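Local structure of TRAP dicarboxylate transporter-DctP subunit (Rhodobacter sphaeroides, 4PE3) at residues A[153-159]-A[211-217]; A[163-169]-A[298-304]; A[200-205]-A[223-229]; A[234-238]-A[305-309]. The protein is a periplasmic solute-binding protein of a TRAP transporter, and probably captures a small carboxylate-type solute and delivers it to the membrane part of the transporter. All coordinates share one frame; numbering follows the deposited sequence.

Contact 1. Residues A[153-159]-A[211-217]; sequences GLEAFVS and AADYSVF. With ZN (zinc ion), chain F.
Phe157 lays its ring beside strand 211-213. CE2 lies 3.8 Å from Ala211 CB, and CD1 is 3.5 Å from Ala212 O. The ring gets there with CG anti to the backbone N (chi1 -160°). Next to the ring the backbones are close: Ala212 N donates to Val158 O at 2.8 Å, and Val158 N donates back to Ala212 O. Val158 and Ala212 form an antiparallel hydrogen-bonded pair, and their side chains share the other face of the sheet. Strand 157-159 is the outermost strand of a four-stranded mixed sheet, and strand 211-213 joins it to the rest. Phe237 and Phe185 also meet the Phe157 ring. With an alanine here, a gap would probably open beside Ala211, and Phe237 and Phe185 would lose their shared neighbour.

The other end of the contact is wetter. There Glu155 reaches out on an extended chain and binds a zinc ion through both oxygens, OE1 and OE2, each 2.1 Å from the metal. Asp213 OD1, Tyr214 O and two waters complete the site. Asp213 OD2 bonds to one of these waters and to His238, a second-shell residue that probably helps to orient the carboxylate. A further water links Glu155 OE1 and Ala156 O to Tyr214 N. Another spans Leu154 O and Phe217 N, at the start of helix 217-223.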
# COMPACT_ATOMS: atom_id res chain seq x y z
N GLY A 153 4.70 -2.57 0.58
CA GLY A 153 4.54 -4.01 0.40
C GLY A 153 3.15 -4.55 0.65
O GLY A 153 2.37 -4.00 1.43
N LEU A 154 2.83 -5.64 -0.05
CA LEU A 154 1.64 -6.43 0.26
C LEU A 154 1.91 -7.13 1.58
O LEU A 154 2.93 -7.83 1.73
CB LEU A 154 1.39 -7.43 -0.84
CG LEU A 154 0.29 -8.45 -0.60
CD1 LEU A 154 -1.06 -7.79 -0.37
CD2 LEU A 154 0.26 -9.45 -1.75
N GLU A 155 1.03 -6.92 2.56
CA GLU A 155 1.18 -7.56 3.87
C GLU A 155 0.89 -9.04 3.77
O GLU A 155 0.11 -9.45 2.91
CB GLU A 155 0.25 -6.90 4.89
CG GLU A 155 0.56 -5.41 5.16
CD GLU A 155 -0.08 -4.90 6.43
OE1 GLU A 155 -0.84 -5.63 7.06
OE2 GLU A 155 0.17 -3.73 6.81
N ALA A 156 1.52 -9.83 4.64
CA ALA A 156 1.13 -11.23 4.82
C ALA A 156 0.20 -11.33 6.01
O ALA A 156 0.23 -10.49 6.90
CB ALA A 156 2.36 -12.07 5.03
N PHE A 157 -0.63 -12.37 6.06
CA PHE A 157 -1.56 -12.54 7.16
C PHE A 157 -0.93 -13.44 8.20
O PHE A 157 -0.28 -14.42 7.87
CB PHE A 157 -2.85 -13.19 6.61
CG PHE A 157 -4.07 -13.01 7.49
CD1 PHE A 157 -4.49 -11.75 7.87
CD2 PHE A 157 -4.82 -14.09 7.89
CE1 PHE A 157 -5.61 -11.57 8.66
CE2 PHE A 157 -5.95 -13.92 8.69
CZ PHE A 157 -6.35 -12.65 9.06
N VAL A 158 -1.24 -13.14 9.46
CA VAL A 158 -0.82 -13.94 10.61
C VAL A 158 -2.04 -14.74 11.08
O VAL A 158 -3.10 -14.16 11.29
CB VAL A 158 -0.33 -13.02 11.74
CG1 VAL A 158 -0.09 -13.84 13.03
CG2 VAL A 158 0.91 -12.26 11.32
N SER A 159 -1.90 -16.05 11.22
CA SER A 159 -3.01 -16.86 11.72
C SER A 159 -2.52 -18.09 12.46
O SER A 159 -1.62 -18.77 12.00
CB SER A 159 -3.96 -17.28 10.58
OG SER A 159 -5.05 -18.00 11.12
N ALA A 211 -5.76 -14.48 14.93
CA ALA A 211 -5.16 -14.07 13.66
C ALA A 211 -4.96 -12.55 13.69
O ALA A 211 -5.53 -11.85 14.53
CB ALA A 211 -6.07 -14.45 12.50
N ALA A 212 -4.19 -12.03 12.75
CA ALA A 212 -3.92 -10.60 12.75
C ALA A 212 -3.46 -10.07 11.43
O ALA A 212 -2.69 -10.69 10.72
CB ALA A 212 -2.84 -10.27 13.79
N ASP A 213 -3.95 -8.86 11.14
CA ASP A 213 -3.22 -7.92 10.32
C ASP A 213 -1.99 -7.49 11.09
O ASP A 213 -2.11 -7.06 12.23
CB ASP A 213 -4.13 -6.71 10.04
CG ASP A 213 -3.45 -5.61 9.26
OD1 ASP A 213 -2.33 -5.22 9.63
OD2 ASP A 213 -4.07 -5.11 8.29
N TYR A 214 -0.81 -7.61 10.50
CA TYR A 214 0.38 -7.03 11.08
C TYR A 214 1.11 -6.33 9.94
O TYR A 214 0.67 -5.21 9.51
CB TYR A 214 1.21 -8.07 11.86
CG TYR A 214 2.20 -7.44 12.82
CD1 TYR A 214 1.77 -6.76 13.95
CD2 TYR A 214 3.56 -7.49 12.57
CE1 TYR A 214 2.66 -6.15 14.80
CE2 TYR A 214 4.47 -6.89 13.43
CZ TYR A 214 4.00 -6.24 14.54
OH TYR A 214 4.91 -5.66 15.39
N SER A 215 2.10 -6.98 9.34
CA SER A 215 2.96 -6.37 8.35
C SER A 215 3.30 -7.32 7.19
O SER A 215 2.58 -8.30 6.96
CB SER A 215 4.23 -5.87 9.05
OG SER A 215 5.09 -5.11 8.20
N VAL A 216 4.37 -7.03 6.45
CA VAL A 216 4.86 -7.89 5.41
C VAL A 216 5.44 -9.16 6.04
O VAL A 216 5.80 -9.16 7.23
CB VAL A 216 5.89 -7.17 4.53
CG1 VAL A 216 5.23 -5.94 3.91
CG2 VAL A 216 7.14 -6.76 5.31
N PHE A 217 5.54 -10.22 5.26
CA PHE A 217 5.99 -11.50 5.80
C PHE A 217 7.32 -11.42 6.53
O PHE A 217 7.50 -12.04 7.59
CB PHE A 217 6.05 -12.59 4.72
CG PHE A 217 6.12 -14.00 5.28
CD1 PHE A 217 7.34 -14.54 5.67
CD2 PHE A 217 4.98 -14.75 5.45
CE1 PHE A 217 7.41 -15.83 6.19
CE2 PHE A 217 5.04 -16.04 5.97
CZ PHE A 217 6.25 -16.58 6.34
ZN ZN F . -1.16 -4.13 8.44
O HOH W 1 4.46 -10.00 2.59
O HOH W 2 -1.22 -8.27 7.72
O HOH W 3 -2.58 -3.22 7.19
O HOH W 4 -0.55 -2.62 9.59

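Contact 2. Residues A[163-169]-A[298-304]. With ZN (zinc ion), chain N; ZN (zinc ion), chain O.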
# COMPACT_ATOMS: atom_id res chain seq x y z
N LEU A 163 -6.26 -21.41 7.43
CA LEU A 163 -7.15 -20.70 6.52
C LEU A 163 -6.74 -20.98 5.09
O LEU A 163 -5.69 -20.53 4.63
CB LEU A 163 -7.06 -19.21 6.78
CG LEU A 163 -7.25 -18.75 8.23
CD1 LEU A 163 -6.91 -17.28 8.30
CD2 LEU A 163 -8.66 -19.00 8.78
N ASP A 164 -7.59 -21.70 4.37
CA ASP A 164 -7.41 -21.91 2.94
C ASP A 164 -8.54 -21.32 2.11
O ASP A 164 -8.39 -21.19 0.90
CB ASP A 164 -7.26 -23.39 2.63
CG ASP A 164 -5.96 -23.94 3.17
OD1 ASP A 164 -4.87 -23.53 2.70
OD2 ASP A 164 -6.00 -24.74 4.13
N THR A 165 -9.65 -20.97 2.76
CA THR A 165 -10.79 -20.40 2.04
C THR A 165 -11.33 -19.19 2.81
O THR A 165 -11.07 -19.04 4.01
CB THR A 165 -11.93 -21.40 1.89
OG1 THR A 165 -12.50 -21.63 3.18
CG2 THR A 165 -11.45 -22.72 1.25
N VAL A 166 -12.12 -18.36 2.13
CA VAL A 166 -12.75 -17.26 2.79
C VAL A 166 -13.67 -17.74 3.91
O VAL A 166 -13.81 -17.08 4.94
CB VAL A 166 -13.52 -16.39 1.80
CG1 VAL A 166 -14.25 -15.29 2.52
CG2 VAL A 166 -12.58 -15.82 0.76
N GLU A 167 -14.31 -18.89 3.68
CA GLU A 167 -15.20 -19.47 4.67
C GLU A 167 -14.48 -19.76 5.99
O GLU A 167 -15.09 -19.71 7.06
CB GLU A 167 -15.80 -20.78 4.12
CG GLU A 167 -16.89 -20.61 3.03
CD GLU A 167 -16.36 -20.28 1.63
OE1 GLU A 167 -15.14 -20.33 1.37
OE2 GLU A 167 -17.19 -19.97 0.76
N ASP A 168 -13.18 -20.06 5.92
CA ASP A 168 -12.41 -20.31 7.12
C ASP A 168 -12.32 -19.08 8.04
O ASP A 168 -11.98 -19.22 9.20
CB ASP A 168 -11.02 -20.83 6.77
CG ASP A 168 -11.04 -22.24 6.17
OD1 ASP A 168 -11.96 -23.06 6.47
OD2 ASP A 168 -10.12 -22.56 5.40
N LEU A 169 -12.62 -17.89 7.55
CA LEU A 169 -12.54 -16.70 8.38
C LEU A 169 -13.71 -16.55 9.36
O LEU A 169 -13.64 -15.76 10.30
CB LEU A 169 -12.50 -15.47 7.49
CG LEU A 169 -11.23 -15.25 6.66
CD1 LEU A 169 -11.47 -14.08 5.69
CD2 LEU A 169 -10.01 -15.01 7.54
N HIS A 298 0.27 -20.76 3.67
CA HIS A 298 -0.88 -20.97 2.78
C HIS A 298 -0.92 -19.91 1.71
O HIS A 298 -0.87 -18.72 2.01
CB HIS A 298 -2.17 -20.88 3.58
CG HIS A 298 -2.28 -21.88 4.67
ND1 HIS A 298 -3.11 -22.96 4.58
CD2 HIS A 298 -1.69 -21.96 5.89
CE1 HIS A 298 -3.04 -23.68 5.68
NE2 HIS A 298 -2.18 -23.09 6.49
N ASP A 299 -0.99 -20.33 0.45
CA ASP A 299 -1.16 -19.42 -0.69
C ASP A 299 -2.58 -19.60 -1.23
O ASP A 299 -2.87 -20.60 -1.91
CB ASP A 299 -0.11 -19.75 -1.76
CG ASP A 299 -0.20 -18.86 -3.01
OD1 ASP A 299 -0.89 -17.85 -3.07
OD2 ASP A 299 0.47 -19.21 -4.00
N TRP A 300 -3.48 -18.69 -0.90
CA TRP A 300 -4.88 -18.86 -1.29
C TRP A 300 -4.98 -18.98 -2.81
O TRP A 300 -4.27 -18.31 -3.54
CB TRP A 300 -5.72 -17.68 -0.80
CG TRP A 300 -6.15 -17.74 0.62
CD1 TRP A 300 -5.74 -18.63 1.58
CD2 TRP A 300 -7.10 -16.88 1.26
NE1 TRP A 300 -6.38 -18.37 2.76
CE2 TRP A 300 -7.21 -17.30 2.59
CE3 TRP A 300 -7.86 -15.79 0.83
CZ2 TRP A 300 -8.07 -16.69 3.49
CZ3 TRP A 300 -8.68 -15.17 1.73
CH2 TRP A 300 -8.79 -15.63 3.05
N SER A 301 -5.87 -19.85 -3.28
CA SER A 301 -6.09 -19.97 -4.71
C SER A 301 -6.62 -18.68 -5.32
O SER A 301 -7.18 -17.83 -4.64
CB SER A 301 -7.07 -21.09 -5.00
OG SER A 301 -8.33 -20.76 -4.44
N ASP A 302 -6.47 -18.56 -6.62
CA ASP A 302 -7.08 -17.44 -7.33
C ASP A 302 -8.58 -17.32 -7.06
O ASP A 302 -9.11 -16.22 -6.93
CB ASP A 302 -6.85 -17.57 -8.84
CG ASP A 302 -5.40 -17.36 -9.23
OD1 ASP A 302 -4.60 -16.93 -8.37
OD2 ASP A 302 -5.07 -17.60 -10.40
N GLU A 303 -9.27 -18.46 -7.05
CA GLU A 303 -10.71 -18.48 -6.78
C GLU A 303 -11.05 -17.96 -5.40
O GLU A 303 -12.01 -17.22 -5.22
CB GLU A 303 -11.30 -19.89 -6.97
CG GLU A 303 -10.41 -21.07 -6.51
CD GLU A 303 -10.95 -21.83 -5.28
OE1 GLU A 303 -12.06 -21.53 -4.80
OE2 GLU A 303 -10.25 -22.73 -4.77
N GLU A 304 -10.26 -18.32 -4.39
CA GLU A 304 -10.54 -17.85 -3.05
C GLU A 304 -10.24 -16.35 -2.95
O GLU A 304 -10.96 -15.60 -2.30
CB GLU A 304 -9.77 -18.67 -2.00
CG GLU A 304 -10.26 -20.11 -1.90
CD GLU A 304 -11.69 -20.19 -1.53
OE1 GLU A 304 -12.20 -19.31 -0.79
OE2 GLU A 304 -12.33 -21.17 -1.99
ZN ZN N . -10.45 -24.86 5.17
ZN ZN O . -0.07 -17.88 -5.37
O HOH W 5 -6.81 -21.63 -1.16
O HOH W 6 -4.38 -22.00 0.58
O HOH W 7 -8.13 -25.19 6.20
O HOH W 8 -1.13 -16.15 -5.00
O HOH W 9 1.85 -16.98 -5.05
O HOH W 10 -1.34 -19.20 -6.28
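Trp300 lies against segment 163-169 and donates from NE1 to Leu163 O at 2.9 Å. The acceptor is in the plane of the indole, but the N-H meets the carbonyl from above its plane. One face of the indole lies against the backbone carbonyl carbons of Asp164 and Thr165. Leu169 CD1 meets CH2 at the edge. Val166 CG2 comes obliquely to CZ3, 4.1 Å away. A leucine in place of Trp300 would probably leave Leu163 O without this donor and open a gap beside Val166 and Leu169.

Two carboxylates add further bonds across the contact. Asp164 OD1 takes a nearly straight bond from His298 ND1 (2.6 Å, 169°). It lies in the imidazole plane, while the N-H comes from above the carboxylate plane. Glu304 bends at chi2 (-60°), which turns OE1 toward Val166 N, 3.1 Å away.

Further out, Asp168 OD2 accepts from Asp164 N and Thr165 N and also binds a zinc ion at 2.3 Å. This probably steadies the turn that carries Asp164. Ser301 caps helix 302-320 by accepting from Glu304 N, which sets the start of the helix. His231 holds the far nitrogen of His298, and Phe237 stacks on Trp300.

Glu167 OE1 and Glu304 OE1 are 3.8 Å apart, yet Lys307 forms salt bridges with both. Glu304 also joins Glu303 at a further zinc ion. These positive partners probably offset the crowding of acidic groups and help to keep the carboxylates ionised.

Contact 3. Residues A[200-205]-A[223-229]; sequences VYTSLD and TGMNDIA. With ZN (zinc ion), chain I.
Ile228 sets its CD1 methyl over one face of the Tyr201 ring, a CH-pi contact 3.6 Å from the ring centroid and only 15° off the normal. CG1 of Ile228 stands between the backbone N and the carbonyl carbon (chi1 64°), a less common setting for a residue in a helix. CG2 reaches the other end of the tyrosine, 3.4 Å from Tyr201 OH. The isoleucine thus crosses the ring at a slant, with CD1 over the face and CG2 by the hydroxyl.

Met225, present as selenomethionine, fills the next place inward in the conformer described, one of two. Its chain bends at chi2, and CE lies 3.6 Å from Val200 CG1. The selenium sits obliquely beside the Tyr201 ring, a Met-aromatic contact, and is 3.9 Å from Leu204 CD1. Leu204 CB in turn meets Ile228 CD1 at 3.8 Å.

Gly224 ends helix 217-223 in a Schellman motif and is also the N-cap of the short helix 225-228. Its positive phi (88°) allows the chain to turn there. Behind the contact, Val158 of strand 157-159 touches Leu204, Met225 and Ala229, so the two helices pack together against the edge strand of the sheet.

No direct hydrogen bond joins the two segments. A water lies between Asp205 OD1 and Ile228 O. Cohesion here thus rests mainly on methyl, selenium and ring contacts.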
# COMPACT_ATOMS: atom_id res chain seq x y z
N VAL A 200 0.05 -7.24 19.69
CA VAL A 200 -0.43 -8.34 18.86
C VAL A 200 0.15 -9.69 19.29
O VAL A 200 -0.57 -10.67 19.43
CB VAL A 200 -0.14 -8.09 17.38
CG1 VAL A 200 -0.42 -9.31 16.54
CG2 VAL A 200 -0.99 -6.90 16.91
N TYR A 201 1.46 -9.74 19.53
CA TYR A 201 2.14 -10.98 19.85
C TYR A 201 1.55 -11.59 21.12
O TYR A 201 1.16 -12.77 21.14
CB TYR A 201 3.64 -10.73 20.02
CG TYR A 201 4.47 -11.96 20.30
CD1 TYR A 201 4.59 -12.47 21.58
CD2 TYR A 201 5.16 -12.59 19.29
CE1 TYR A 201 5.33 -13.59 21.84
CE2 TYR A 201 5.92 -13.72 19.54
CZ TYR A 201 6.00 -14.21 20.83
OH TYR A 201 6.77 -15.33 21.10
N THR A 202 1.48 -10.81 22.19
CA THR A 202 0.98 -11.35 23.44
C THR A 202 -0.48 -11.72 23.34
O THR A 202 -0.92 -12.73 23.91
CB THR A 202 1.24 -10.40 24.64
OG1 THR A 202 0.64 -9.12 24.39
CG2 THR A 202 2.71 -10.22 24.86
N SER A 203 -1.25 -10.95 22.58
CA SER A 203 -2.68 -11.23 22.42
C SER A 203 -2.91 -12.54 21.68
O SER A 203 -3.86 -13.26 21.99
CB SER A 203 -3.36 -10.08 21.69
OG SER A 203 -3.34 -8.92 22.51
N LEU A 204 -2.06 -12.85 20.71
CA LEU A 204 -2.11 -14.17 20.06
C LEU A 204 -1.80 -15.25 21.09
O LEU A 204 -2.53 -16.24 21.22
CB LEU A 204 -1.09 -14.27 18.95
CG LEU A 204 -1.46 -13.60 17.65
CD1 LEU A 204 -0.26 -13.39 16.75
CD2 LEU A 204 -2.55 -14.42 16.89
N ASP A 205 -0.72 -15.07 21.84
CA ASP A 205 -0.31 -16.10 22.77
C ASP A 205 -1.39 -16.38 23.79
O ASP A 205 -1.63 -17.54 24.18
CB ASP A 205 0.97 -15.67 23.50
CG ASP A 205 2.14 -16.57 23.19
OD1 ASP A 205 2.05 -17.40 22.25
OD2 ASP A 205 3.16 -16.43 23.88
N THR A 223 9.39 -11.06 13.85
CA THR A 223 8.75 -10.70 15.10
C THR A 223 8.38 -11.95 15.92
O THR A 223 8.12 -11.87 17.12
CB THR A 223 7.56 -9.74 14.81
OG1 THR A 223 8.05 -8.54 14.18
CG2 THR A 223 6.85 -9.36 16.08
N GLY A 224 8.44 -13.12 15.28
CA GLY A 224 8.03 -14.36 15.92
C GLY A 224 6.55 -14.70 15.76
O GLY A 224 6.09 -15.72 16.28
N MSE A 225 5.80 -13.84 15.07
CA MSE A 225 4.37 -14.07 14.84
C MSE A 225 4.09 -15.46 14.27
O MSE A 225 3.21 -16.18 14.76
CB MSE A 225 3.82 -13.05 13.84
CG MSE A 225 3.84 -11.61 14.28
SE MSE A 225 2.94 -11.38 16.00
CE MSE A 225 3.20 -9.47 16.17
N ASN A 226 4.82 -15.84 13.23
CA ASN A 226 4.56 -17.07 12.51
C ASN A 226 4.97 -18.29 13.31
O ASN A 226 4.51 -19.41 13.03
CB ASN A 226 5.27 -17.07 11.17
CG ASN A 226 4.77 -15.96 10.25
OD1 ASN A 226 3.62 -15.55 10.31
ND2 ASN A 226 5.64 -15.50 9.40
N ASP A 227 5.82 -18.09 14.32
CA ASP A 227 6.20 -19.18 15.19
C ASP A 227 5.08 -19.51 16.19
O ASP A 227 4.80 -20.68 16.44
CB ASP A 227 7.46 -18.85 15.98
CG ASP A 227 8.71 -18.82 15.13
OD1 ASP A 227 8.67 -18.71 13.90
OD2 ASP A 227 9.79 -18.90 15.73
N ILE A 228 4.43 -18.49 16.73
CA ILE A 228 3.35 -18.68 17.69
C ILE A 228 1.99 -18.92 16.99
O ILE A 228 1.06 -19.45 17.61
CB ILE A 228 3.26 -17.52 18.71
CG1 ILE A 228 2.92 -16.21 18.04
CG2 ILE A 228 4.58 -17.41 19.49
CD1 ILE A 228 2.61 -15.10 19.04
N ALA A 229 1.93 -18.59 15.71
CA ALA A 229 0.70 -18.68 14.90
C ALA A 229 1.12 -19.28 13.57
O ALA A 229 1.50 -18.58 12.64
CB ALA A 229 0.10 -17.30 14.73
ZN ZN I . 10.30 -19.05 17.54
O HOH W 11 -0.11 -18.39 20.08

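Contact 4. Residues A[234-238]-A[305-309]. With EDO (1,2-ethanediol), chain D.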
# COMPACT_ATOMS: atom_id res chain seq x y z
N TYR A 234 0.43 -16.27 2.74
CA TYR A 234 1.41 -15.54 1.95
C TYR A 234 1.38 -16.07 0.52
O TYR A 234 1.47 -17.30 0.32
CB TYR A 234 2.83 -15.74 2.53
CG TYR A 234 3.85 -15.15 1.61
CD1 TYR A 234 4.10 -13.78 1.63
CD2 TYR A 234 4.50 -15.92 0.66
CE1 TYR A 234 4.99 -13.20 0.73
CE2 TYR A 234 5.40 -15.36 -0.25
CZ TYR A 234 5.65 -13.99 -0.20
OH TYR A 234 6.53 -13.46 -1.13
N PRO A 235 1.26 -15.18 -0.49
CA PRO A 235 1.05 -13.75 -0.35
C PRO A 235 -0.22 -13.43 0.38
O PRO A 235 -1.17 -14.23 0.38
CB PRO A 235 0.99 -13.28 -1.81
CG PRO A 235 1.81 -14.25 -2.54
CD PRO A 235 1.43 -15.57 -1.89
N GLY A 236 -0.25 -12.32 1.09
CA GLY A 236 -1.46 -11.88 1.75
C GLY A 236 -2.58 -11.53 0.78
O GLY A 236 -2.40 -11.53 -0.44
N PHE A 237 -3.73 -11.21 1.35
CA PHE A 237 -4.94 -11.03 0.56
C PHE A 237 -5.71 -9.78 0.91
O PHE A 237 -6.85 -9.62 0.45
CB PHE A 237 -5.87 -12.26 0.71
CG PHE A 237 -6.22 -12.58 2.12
CD1 PHE A 237 -7.24 -11.91 2.75
CD2 PHE A 237 -5.50 -13.52 2.84
CE1 PHE A 237 -7.56 -12.18 4.06
CE2 PHE A 237 -5.79 -13.77 4.16
CZ PHE A 237 -6.82 -13.09 4.78
N HIS A 238 -5.15 -8.85 1.69
CA HIS A 238 -5.99 -7.76 2.15
C HIS A 238 -5.41 -6.36 2.26
O HIS A 238 -6.18 -5.41 2.19
CB HIS A 238 -6.69 -8.13 3.45
CG HIS A 238 -5.92 -7.76 4.66
ND1 HIS A 238 -4.87 -8.52 5.14
CD2 HIS A 238 -6.02 -6.69 5.48
CE1 HIS A 238 -4.36 -7.92 6.20
NE2 HIS A 238 -5.04 -6.81 6.43
N ARG A 305 -9.21 -15.90 -3.62
CA ARG A 305 -8.89 -14.48 -3.64
C ARG A 305 -9.99 -13.69 -4.34
O ARG A 305 -10.37 -12.60 -3.90
CB ARG A 305 -7.53 -14.27 -4.30
CG ARG A 305 -6.39 -14.83 -3.45
CD ARG A 305 -5.07 -14.71 -4.14
NE ARG A 305 -4.01 -15.36 -3.38
CZ ARG A 305 -3.30 -14.81 -2.39
NH1 ARG A 305 -3.52 -13.56 -2.06
NH2 ARG A 305 -2.36 -15.53 -1.80
N ALA A 306 -10.53 -14.23 -5.43
CA ALA A 306 -11.66 -13.59 -6.12
C ALA A 306 -12.89 -13.55 -5.21
O ALA A 306 -13.62 -12.56 -5.19
CB ALA A 306 -11.99 -14.31 -7.43
N LYS A 307 -13.11 -14.61 -4.43
CA LYS A 307 -14.20 -14.60 -3.47
C LYS A 307 -13.98 -13.50 -2.41
O LYS A 307 -14.91 -12.80 -2.03
CB LYS A 307 -14.35 -15.99 -2.83
CG LYS A 307 -15.10 -16.96 -3.73
CD LYS A 307 -14.88 -18.42 -3.33
CE LYS A 307 -15.22 -18.66 -1.90
NZ LYS A 307 -15.02 -20.11 -1.54
N PHE A 308 -12.74 -13.35 -1.94
CA PHE A 308 -12.46 -12.30 -0.96
C PHE A 308 -12.71 -10.91 -1.56
O PHE A 308 -13.30 -10.05 -0.91
CB PHE A 308 -11.05 -12.43 -0.40
CG PHE A 308 -10.83 -11.59 0.82
CD1 PHE A 308 -11.26 -12.02 2.06
CD2 PHE A 308 -10.22 -10.35 0.72
CE1 PHE A 308 -11.07 -11.23 3.20
CE2 PHE A 308 -10.02 -9.56 1.85
CZ PHE A 308 -10.45 -9.99 3.08
N ARG A 309 -12.33 -10.71 -2.81
CA ARG A 309 -12.66 -9.44 -3.49
C ARG A 309 -14.15 -9.15 -3.49
O ARG A 309 -14.58 -8.01 -3.30
CB ARG A 309 -12.21 -9.42 -4.94
CG ARG A 309 -10.73 -9.44 -5.09
CD ARG A 309 -10.31 -9.12 -6.52
NE ARG A 309 -8.87 -9.24 -6.56
CZ ARG A 309 -8.20 -10.37 -6.76
NH1 ARG A 309 -8.85 -11.50 -7.05
NH2 ARG A 309 -6.87 -10.35 -6.71
C1 EDO D . 5.92 -10.08 -2.16
O1 EDO D . 6.64 -10.82 -1.17
C2 EDO D . 4.48 -9.81 -1.71
O2 EDO D . 3.74 -11.03 -1.67
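Arg305 runs out straight from CG to NE (chi2 176°), which carries its guanidinium to the carbonyls of segment 234-238. NH2 donates to Pro235 O at 2.8 Å, and NH1 donates to Gly236 O, also at 2.8 Å. Both oxygens lie close to the guanidinium plane, at its edge. Both donors come from above the carbonyl planes. The first bond is the straighter, at 168°, against 148° for the second. The cation is also held from its own side of the contact: NE bonds to Trp300 O, and NH2 has a second partner in Asp299.

One turn along helix 302-320, Phe308 meets Phe237 in a T-shaped stack. Phe237 points its CD1-CE1 edge at the Phe308 face, with CD1 3.6 Å above the ring centre. The centroids are 4.8 Å apart. Phe308 CD2 also lies 3.5 Å from Phe237 O, and His238 CB touches CE2 of the same ring.

The loop also has a cis peptide bond before Pro235. The loop leads from helix 225-228 to strand 243-248, and this contact fastens it to helix 302-320. With three backbone oxygens and Asp299 around it, the buried guanidinium is well supplied with acceptors, so its positive charge is probably well compensated.

All four contacts lie within the family 7 solute-binding range. Contacts 2 and 4 are closest, with centres about 7 Å apart, and share helix 302-320. The centre of contact 1 is about 11, 12 and 15 Å from those of contacts 3, 4 and 2, and it touches all three. Contact 3 has no touch with contacts 2 or 4, whose centres are both about 21 Å away. Along the chain, contact 1 crosses contacts 2 and 3 and closes before contact 4 opens. Segment 298-304 runs straight into 305-309. Helices 200-206 and 225-228 pack on the edge strand 157-159, and loop 234-238 connects that strand to helix 302-320, which ties this late helix to mid-chain.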